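Local coordinates for protein BIFUNCTIONAL PROTEIN Proline utilization A (PutA) (Corynebacterium freiburgense, PDB 5UX5) that oxidises proline to glutamate in two steps, joining an FAD-dependent proline dehydrogenase to an NAD-dependent aldehyde dehydrogenase in one chain, at residues Ser558-Phe563 with Pro597-Leu602; Glu691-Asn696 with Glu819-Val824. All blocks are in the same frame, centred on the assembly; numbering follows the deposited sequence.

Interaction 1 (Ser558-Phe563 with Pro597-Leu602); sequences SEAIDF and PVAIPL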
ATOM      1  N   SER A 558      -7.155   3.183  -9.991  1.00 21.84           N
ATOM      2  CA  SER A 558      -7.763   3.959  -8.928  1.00 31.79           C
ATOM      3  C   SER A 558      -7.203   5.367  -8.896  1.00 34.21           C
ATOM      4  O   SER A 558      -7.967   6.329  -8.725  1.00 32.32           O
ATOM      5  CB  SER A 558      -7.585   3.259  -7.593  1.00 33.29           C
ATOM      6  OG  SER A 558      -8.347   2.065  -7.649  1.00 41.57           O
ATOM      7  N   GLU A 559      -5.879   5.503  -9.075  1.00 25.79           N
ATOM      8  CA  GLU A 559      -5.266   6.820  -9.121  1.00 23.75           C
ATOM      9  C   GLU A 559      -5.870   7.651 -10.250  1.00 33.92           C
ATOM     10  O   GLU A 559      -6.150   8.848 -10.078  1.00 37.15           O
ATOM     11  CB  GLU A 559      -3.743   6.691  -9.257  1.00 25.69           C
ATOM     12  CG  GLU A 559      -2.935   7.946  -8.840  1.00 29.47           C
ATOM     13  CD  GLU A 559      -1.414   7.767  -8.926  1.00 33.16           C
ATOM     14  OE1 GLU A 559      -0.968   6.879  -9.657  1.00 30.88           O
ATOM     15  OE2 GLU A 559      -0.648   8.495  -8.254  1.00 41.71           O
ATOM     16  N   ALA A 560      -6.082   7.035 -11.416  1.00 35.38           N
ATOM     17  CA  ALA A 560      -6.631   7.790 -12.534  1.00 36.30           C
ATOM     18  C   ALA A 560      -8.057   8.236 -12.237  1.00 41.34           C
ATOM     19  O   ALA A 560      -8.465   9.332 -12.627  1.00 44.03           O
ATOM     20  CB  ALA A 560      -6.577   6.960 -13.818  1.00 32.15           C
ATOM     21  N   ILE A 561      -8.841   7.396 -11.565  1.00 40.40           N
ATOM     22  CA  ILE A 561     -10.174   7.828 -11.173  1.00 38.29           C
ATOM     23  C   ILE A 561     -10.097   8.929 -10.109  1.00 34.17           C
ATOM     24  O   ILE A 561     -10.808   9.943 -10.183  1.00 36.07           O
ATOM     25  CB  ILE A 561     -11.000   6.604 -10.738  1.00 38.91           C
ATOM     26  CG1 ILE A 561     -11.153   5.685 -11.956  1.00 35.49           C
ATOM     27  CG2 ILE A 561     -12.381   7.030 -10.255  1.00 37.24           C
ATOM     28  CD1 ILE A 561     -11.726   4.308 -11.707  1.00 24.96           C
ATOM     29  N   ASP A 562      -9.224   8.758  -9.119  1.00 24.12           N
ATOM     30  CA  ASP A 562      -9.086   9.764  -8.073  1.00 21.04           C
ATOM     31  C   ASP A 562      -8.671  11.122  -8.635  1.00 30.83           C
ATOM     32  O   ASP A 562      -9.149  12.157  -8.160  1.00 36.65           O
ATOM     33  CB  ASP A 562      -8.091   9.305  -7.002  1.00 19.92           C
ATOM     34  CG  ASP A 562      -8.645   8.199  -6.101  1.00 41.14           C
ATOM     35  OD1 ASP A 562      -9.833   7.821  -6.227  1.00 39.30           O
ATOM     36  OD2 ASP A 562      -7.874   7.707  -5.247  1.00 47.65           O
ATOM     37  N   PHE A 563      -7.759  11.152  -9.619  1.00 24.79           N
ATOM     38  CA  PHE A 563      -7.371  12.447 -10.181  1.00 23.81           C
ATOM     39  C   PHE A 563      -8.591  13.196 -10.716  1.00 32.52           C
ATOM     40  O   PHE A 563      -8.713  14.410 -10.522  1.00 38.52           O
ATOM     41  CB  PHE A 563      -6.314  12.298 -11.271  1.00 20.55           C
ATOM     42  CG  PHE A 563      -4.916  12.078 -10.749  1.00 21.19           C
ATOM     43  CD1 PHE A 563      -4.423  12.818  -9.688  1.00 23.57           C
ATOM     44  CD2 PHE A 563      -4.088  11.101 -11.324  1.00 20.57           C
ATOM     45  CE1 PHE A 563      -3.100  12.596  -9.203  1.00 26.72           C
ATOM     46  CE2 PHE A 563      -2.788  10.860 -10.844  1.00 22.14           C
ATOM     47  CZ  PHE A 563      -2.289  11.597  -9.782  1.00 20.75           C
ATOM     48  N   PRO A 597       1.198   4.184 -17.329  1.00 34.30           N
ATOM     49  CA  PRO A 597       0.627   4.622 -18.608  1.00 29.84           C
ATOM     50  C   PRO A 597      -0.844   4.977 -18.596  1.00 31.69           C
ATOM     51  O   PRO A 597      -1.357   5.362 -19.652  1.00 34.60           O
ATOM     52  CB  PRO A 597       0.875   3.417 -19.508  1.00 30.46           C
ATOM     53  CG  PRO A 597       0.742   2.292 -18.566  1.00 38.94           C
ATOM     54  CD  PRO A 597       1.407   2.731 -17.297  1.00 26.40           C
ATOM     55  N   VAL A 598      -1.551   4.958 -17.473  1.00 25.47           N
ATOM     56  CA  VAL A 598      -2.933   5.414 -17.447  1.00 24.98           C
ATOM     57  C   VAL A 598      -3.127   6.597 -16.496  1.00 33.68           C
ATOM     58  O   VAL A 598      -3.701   7.616 -16.874  1.00 44.67           O
ATOM     59  CB  VAL A 598      -3.900   4.261 -17.119  1.00 25.14           C
ATOM     60  CG1 VAL A 598      -5.343   4.794 -16.981  1.00 24.93           C
ATOM     61  CG2 VAL A 598      -3.814   3.181 -18.227  1.00 26.28           C
ATOM     62  N   ALA A 599      -2.614   6.497 -15.273  1.00 30.26           N
ATOM     63  CA  ALA A 599      -2.844   7.556 -14.292  1.00 28.89           C
ATOM     64  C   ALA A 599      -2.069   8.834 -14.624  1.00 32.94           C
ATOM     65  O   ALA A 599      -2.606   9.946 -14.511  1.00 23.06           O
ATOM     66  CB  ALA A 599      -2.473   7.064 -12.901  1.00 33.88           C
ATOM     67  N   ILE A 600      -0.808   8.715 -15.016  1.00 30.74           N
ATOM     68  CA  ILE A 600      -0.059   9.940 -15.248  1.00 28.79           C
ATOM     69  C   ILE A 600      -0.558  10.669 -16.490  1.00 32.71           C
ATOM     70  O   ILE A 600      -0.862  11.861 -16.386  1.00 41.02           O
ATOM     71  CB  ILE A 600       1.447   9.673 -15.291  1.00 28.32           C
ATOM     72  CG1 ILE A 600       1.912   9.402 -13.845  1.00 26.27           C
ATOM     73  CG2 ILE A 600       2.166  10.853 -15.968  1.00 23.31           C
ATOM     74  CD1 ILE A 600       3.361   9.039 -13.687  1.00 31.02           C
ATOM     75  N   PRO A 601      -0.745  10.027 -17.647  1.00 44.96           N
ATOM     76  CA  PRO A 601      -1.351  10.786 -18.762  1.00 27.45           C
ATOM     77  C   PRO A 601      -2.702  11.358 -18.381  1.00 31.85           C
ATOM     78  O   PRO A 601      -2.949  12.549 -18.593  1.00 38.24           O
ATOM     79  CB  PRO A 601      -1.435   9.756 -19.908  1.00 25.42           C
ATOM     80  CG  PRO A 601      -1.148   8.443 -19.300  1.00 25.40           C
ATOM     81  CD  PRO A 601      -0.425   8.629 -18.025  1.00 24.58           C
ATOM     82  N   LEU A 602      -3.578  10.555 -17.781  1.00 33.34           N
ATOM     83  CA  LEU A 602      -4.899  11.077 -17.456  1.00 33.29           C
ATOM     84  C   LEU A 602      -4.830  12.152 -16.375  1.00 31.63           C
ATOM     85  O   LEU A 602      -5.654  13.073 -16.367  1.00 33.05           O
ATOM     86  CB  LEU A 602      -5.844   9.951 -17.031  1.00 28.26           C
ATOM     87  CG  LEU A 602      -6.390   9.085 -18.163  1.00 28.01           C
ATOM     88  CD1 LEU A 602      -7.380   8.045 -17.621  1.00 25.55           C
ATOM     89  CD2 LEU A 602      -7.043   9.948 -19.216  1.00 25.46           C
TER
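Ala560 and Ala599 meet in a buried helix-helix contact within the aldehyde dehydrogenase part of the chain, where the middle of helix 550-574 lies against the first turn of helix 599-611. Two small side chains at the centre bring Ala560 CA to 4.2 Å from Ala599 CA. The methyl of Ala560 is set among Val598, just before the helix, and Ala599 and Leu602 in its first turn: Ala560 CB lies 3.8 Å from Ala599 CA, 4.0 Å from Val598 CG1 and 4.0 Å from Leu602 CD1. Ala599 CB also meets the Glu559 chain, which runs alongside it; CG anti to the backbone N (chi1 -160°) and an extended chain beyond carry Glu559 OE1 to 3.6 Å from Ala599 CB. The Phe563 ring lies obliquely by Ala599 O, with Phe563 CD2 3.7 Å from that oxygen. The contact is mostly van der Waals packing, with no polar bond between the two segments, but just before it Glu556 OE2 accepts hydrogen bonds from Val598 N and Ala599 N, tying down the amino end of helix 599-611. That helix links parallel strands 580-591 and 614-618 of the Rossmann-type sheet, a beta-alpha-beta crossover, with helix 550-574 packed on its first turn.

Interaction 2 (Glu691-Asn696 with Glu819-Val824); sequences ETSGKN and ECFGPV. With NAD (nicotinamide-adenine-dinucleotide), chain F.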
ATOM      1  N   GLU A 691       7.945  16.248 -13.513  1.00 32.65           N
ATOM      2  CA  GLU A 691       8.359  15.276 -12.511  1.00 28.76           C
ATOM      3  C   GLU A 691       9.376  14.363 -13.193  1.00 30.47           C
ATOM      4  O   GLU A 691       9.102  13.827 -14.270  1.00 34.96           O
ATOM      5  CB  GLU A 691       7.142  14.521 -11.969  1.00 22.76           C
ATOM      6  N   THR A 692      10.579  14.257 -12.623  1.00 38.38           N
ATOM      7  CA  THR A 692      11.753  13.748 -13.353  1.00 45.61           C
ATOM      8  C   THR A 692      12.598  12.787 -12.510  1.00 54.42           C
ATOM      9  O   THR A 692      13.798  12.983 -12.332  1.00 67.98           O
ATOM     10  CB  THR A 692      12.655  14.891 -13.842  1.00 53.80           C
ATOM     11  OG1 THR A 692      13.135  15.663 -12.728  1.00 55.13           O
ATOM     12  CG2 THR A 692      11.932  15.817 -14.802  1.00 53.09           C
ATOM     13  N   SER A 693      11.970  11.728 -11.997  1.00 61.67           N
ATOM     14  CA  SER A 693      12.663  10.585 -11.391  1.00 59.96           C
ATOM     15  C   SER A 693      13.340  10.941 -10.064  1.00 61.17           C
ATOM     16  O   SER A 693      13.401  12.114  -9.683  1.00 69.90           O
ATOM     17  CB  SER A 693      13.679   9.998 -12.383  1.00 56.13           C
ATOM     18  OG  SER A 693      14.324   8.843 -11.873  1.00 58.12           O
ATOM     19  N   GLY A 694      13.858   9.939  -9.360  1.00 49.42           N
ATOM     20  CA  GLY A 694      14.461  10.141  -8.058  1.00 40.48           C
ATOM     21  C   GLY A 694      15.376   8.987  -7.721  1.00 42.75           C
ATOM     22  O   GLY A 694      15.345   7.931  -8.362  1.00 55.82           O
ATOM     23  N   LYS A 695      16.240   9.228  -6.737  1.00 38.60           N
ATOM     24  CA  LYS A 695      17.203   8.266  -6.198  1.00 32.77           C
ATOM     25  C   LYS A 695      16.896   8.148  -4.705  1.00 36.76           C
ATOM     26  O   LYS A 695      17.495   8.830  -3.870  1.00 38.77           O
ATOM     27  CB  LYS A 695      18.671   8.715  -6.449  1.00 30.91           C
ATOM     28  CG  LYS A 695      19.712   7.601  -6.162  1.00 34.03           C
ATOM     29  CD  LYS A 695      19.474   6.420  -7.088  1.00 33.16           C
ATOM     30  CE  LYS A 695      20.336   5.218  -6.764  1.00 37.23           C
ATOM     31  NZ  LYS A 695      20.125   4.167  -7.804  1.00 34.96           N
ATOM     32  N   ASN A 696      16.020   7.223  -4.368  1.00 37.29           N
ATOM     33  CA  ASN A 696      15.318   7.232  -3.096  1.00 37.37           C
ATOM     34  C   ASN A 696      15.849   6.139  -2.181  1.00 38.02           C
ATOM     35  O   ASN A 696      16.173   5.040  -2.637  1.00 29.04           O
ATOM     36  CB  ASN A 696      13.830   7.036  -3.347  1.00 38.31           C
ATOM     37  CG  ASN A 696      13.327   7.952  -4.418  1.00 38.63           C
ATOM     38  OD1 ASN A 696      13.383   9.170  -4.266  1.00 48.09           O
ATOM     39  ND2 ASN A 696      12.863   7.382  -5.529  1.00 26.01           N
ATOM     40  N   GLU A 819      20.102   7.002 -10.902  1.00 45.35           N
ATOM     41  CA  GLU A 819      18.889   6.193 -10.892  1.00 38.15           C
ATOM     42  C   GLU A 819      18.908   5.272 -12.097  1.00 40.93           C
ATOM     43  O   GLU A 819      18.945   5.747 -13.235  1.00 40.06           O
ATOM     44  CB  GLU A 819      17.629   7.064 -10.888  1.00 39.54           C
ATOM     45  CG  GLU A 819      17.667   8.340 -11.746  1.00 65.13           C
ATOM     46  CD  GLU A 819      17.108   8.174 -13.159  1.00 80.26           C
ATOM     47  OE1 GLU A 819      16.108   7.448 -13.312  1.00 84.36           O
ATOM     48  OE2 GLU A 819      17.662   8.780 -14.112  1.00 84.02           O
ATOM     49  N   CYS A 820      18.924   3.948 -11.843  1.00 46.32           N
ATOM     50  CA  CYS A 820      18.917   2.954 -12.915  1.00 34.68           C
ATOM     51  C   CYS A 820      17.529   2.558 -13.390  1.00 40.33           C
ATOM     52  O   CYS A 820      17.406   2.042 -14.502  1.00 40.94           O
ATOM     53  CB  CYS A 820      19.665   1.708 -12.491  1.00 35.76           C
ATOM     54  SG  CYS A 820      21.367   2.050 -12.208  1.00 49.10           S
ATOM     55  N   PHE A 821      16.480   2.803 -12.610  1.00 42.81           N
ATOM     56  CA  PHE A 821      15.124   2.507 -13.062  1.00 40.89           C
ATOM     57  C   PHE A 821      14.964   1.027 -13.408  1.00 40.02           C
ATOM     58  O   PHE A 821      14.448   0.662 -14.463  1.00 45.93           O
ATOM     59  CB  PHE A 821      14.751   3.392 -14.254  1.00 31.34           C
ATOM     60  CG  PHE A 821      13.429   4.075 -14.109  1.00 40.98           C
ATOM     61  CD1 PHE A 821      13.274   5.116 -13.203  1.00 37.13           C
ATOM     62  CD2 PHE A 821      12.338   3.691 -14.876  1.00 36.93           C
ATOM     63  CE1 PHE A 821      12.047   5.772 -13.044  1.00 32.93           C
ATOM     64  CE2 PHE A 821      11.117   4.346 -14.725  1.00 39.00           C
ATOM     65  CZ  PHE A 821      10.977   5.387 -13.799  1.00 35.82           C
ATOM     66  N   GLY A 822      15.415   0.172 -12.500  1.00 44.06           N
ATOM     67  CA  GLY A 822      15.352  -1.256 -12.696  1.00 48.97           C
ATOM     68  C   GLY A 822      15.418  -2.025 -11.389  1.00 51.36           C
ATOM     69  O   GLY A 822      15.361  -1.450 -10.303  1.00 57.98           O
ATOM     70  N   PRO A 823      15.514  -3.301 -11.469  1.00 48.65           N
ATOM     71  CA  PRO A 823      15.395  -4.167 -10.279  1.00 48.72           C
ATOM     72  C   PRO A 823      16.712  -4.349  -9.521  1.00 47.38           C
ATOM     73  O   PRO A 823      17.204  -5.468  -9.350  1.00 45.00           O
ATOM     74  CB  PRO A 823      14.899  -5.485 -10.883  1.00 45.76           C
ATOM     75  CG  PRO A 823      15.035  -5.325 -12.408  1.00 45.63           C
ATOM     76  CD  PRO A 823      15.769  -4.079 -12.685  1.00 41.09           C
ATOM     77  N   VAL A 824      17.286  -3.241  -9.048  1.00 40.68           N
ATOM     78  CA  VAL A 824      18.572  -3.237  -8.363  1.00 35.15           C
ATOM     79  C   VAL A 824      18.455  -2.382  -7.112  1.00 36.52           C
ATOM     80  O   VAL A 824      18.097  -1.202  -7.189  1.00 37.25           O
ATOM     81  CB  VAL A 824      19.701  -2.691  -9.256  1.00 36.40           C
ATOM     82  CG1 VAL A 824      21.060  -2.839  -8.566  1.00 44.78           C
ATOM     83  CG2 VAL A 824      19.684  -3.341 -10.634  1.00 42.14           C
TER
HETATM   84  PA  NAD F2002      11.481  10.717 -21.890  1.00 46.97           P
HETATM   85  O1A NAD F2002      11.904  11.716 -20.756  1.00 44.87           O
HETATM   86  O2A NAD F2002      12.580  10.680 -23.003  1.00 49.98           O
HETATM   87  O5B NAD F2002      10.151  11.207 -22.570  1.00 47.22           O
HETATM   88  C5B NAD F2002       8.901  11.195 -21.926  1.00 41.56           C
HETATM   89  C4B NAD F2002       7.826  11.756 -22.856  1.00 42.18           C
HETATM   90  O4B NAD F2002       8.264  12.876 -23.633  1.00 34.01           O
HETATM   91  C3B NAD F2002       7.301  10.708 -23.789  1.00 41.69           C
HETATM   92  O3B NAD F2002       5.975  10.931 -24.114  1.00 42.84           O
HETATM   93  C2B NAD F2002       8.227  10.946 -24.913  1.00 41.89           C
HETATM   94  O2B NAD F2002       7.892  10.295 -26.088  1.00 38.11           O
HETATM   95  C1B NAD F2002       8.229  12.439 -24.979  1.00 35.95           C
HETATM   96  N9A NAD F2002       9.347  12.963 -25.755  1.00 41.27           N
HETATM   97  C8A NAD F2002      10.695  12.820 -25.478  1.00 39.39           C
HETATM   98  N7A NAD F2002      11.424  13.440 -26.429  1.00 43.63           N
HETATM   99  C5A NAD F2002      10.571  14.023 -27.378  1.00 43.93           C
HETATM  100  C6A NAD F2002      10.748  14.777 -28.534  1.00 43.94           C
HETATM  101  N6A NAD F2002      12.054  15.122 -29.039  1.00 40.78           N
HETATM  102  N1A NAD F2002       9.671  15.197 -29.219  1.00 46.59           N
HETATM  103  C2A NAD F2002       8.408  14.903 -28.816  1.00 46.85           C
HETATM  104  N3A NAD F2002       8.195  14.174 -27.686  1.00 46.35           N
HETATM  105  C4A NAD F2002       9.240  13.727 -26.958  1.00 44.70           C
HETATM  106  O3  NAD F2002      11.216   9.317 -21.163  1.00 65.37           O
HETATM  107  PN  NAD F2002      11.539   7.826 -21.677  1.00 79.15           P
HETATM  108  O1N NAD F2002      12.332   7.753 -22.965  1.00 79.07           O
HETATM  109  O2N NAD F2002      10.232   7.185 -22.041  1.00 74.70           O
HETATM  110  O5D NAD F2002      12.301   7.109 -20.454  1.00 77.41           O
HETATM  111  C5D NAD F2002      13.522   7.687 -20.014  1.00 74.56           C
HETATM  112  C4D NAD F2002      13.854   7.565 -18.524  1.00 71.63           C
HETATM  113  O4D NAD F2002      12.959   8.201 -17.642  1.00 66.09           O
HETATM  114  C3D NAD F2002      13.960   6.196 -17.947  1.00 72.15           C
HETATM  115  O3D NAD F2002      14.990   5.429 -18.454  1.00 67.79           O
HETATM  116  C2D NAD F2002      14.255   6.596 -16.556  1.00 71.17           C
HETATM  117  O2D NAD F2002      15.626   6.635 -16.370  1.00 64.90           O
HETATM  118  C1D NAD F2002      13.565   7.932 -16.396  1.00 66.83           C
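Glu819 reaches from its loop to Ser693 and on to the bound NAD. Its CB rests 3.5 Å from Gly694 O, on the backbone of 691-696. Glu819 CG lies 3.4 Å from Ser693 OG; chi1 of 38° tucks CG over the backbone, and a bend at chi2 (93°) brings the carboxylate up to the ribose. At the tip, Glu819 OE1 takes two hydrogen bonds: Ser693 OG donates at 2.7 Å, coming from well above the carboxylate plane (63° out of it), and the ribose hydroxyl O2D of NAD donates at 3.2 Å. Two hydroxyls thus grip one carboxylate oxygen, and Ser693 is a second-shell residue that probably fixes the carboxylate's position. This is the nicotinamide-ribose end of the NAD site, where a glutamate followed by a phenylalanine two residues on, in a Glu-x-Phe-Gly-Pro sequence, is a familiar element of aldehyde dehydrogenases. Phe821 serves the same sugar: C2D of NAD lies above the ring near its CG atom, 3.6 Å from Phe821 CG. Farther from the cofactor, the Lys695 chain passes alongside the Glu819 backbone, Lys695 CD 3.9 Å from Glu819 CA, while its ammonium group is hydrogen-bonded to Ser729 OG and His818 O and makes a cation-pi contact with Phe815.

How the interactions relate
Both interactions are buried and lie in the aldehyde dehydrogenase part of the chain, their centres about 20 Å apart and their nearest atoms about 7 Å apart, without touching. They share no helix or strand. Interaction 1 joins two helices through alkyl groups, a phenylalanine ring and the side of a glutamate chain, with its Val598 side chain about 14 Å from NAD; interaction 2 joins two loops that lead into strands 696-700 and 824-830, and is itself part of the cofactor pocket. The chemistry follows the place: van der Waals packing in the helical layer, against a carboxylate and an aromatic face at a sugar, with a serine behind the carboxylate.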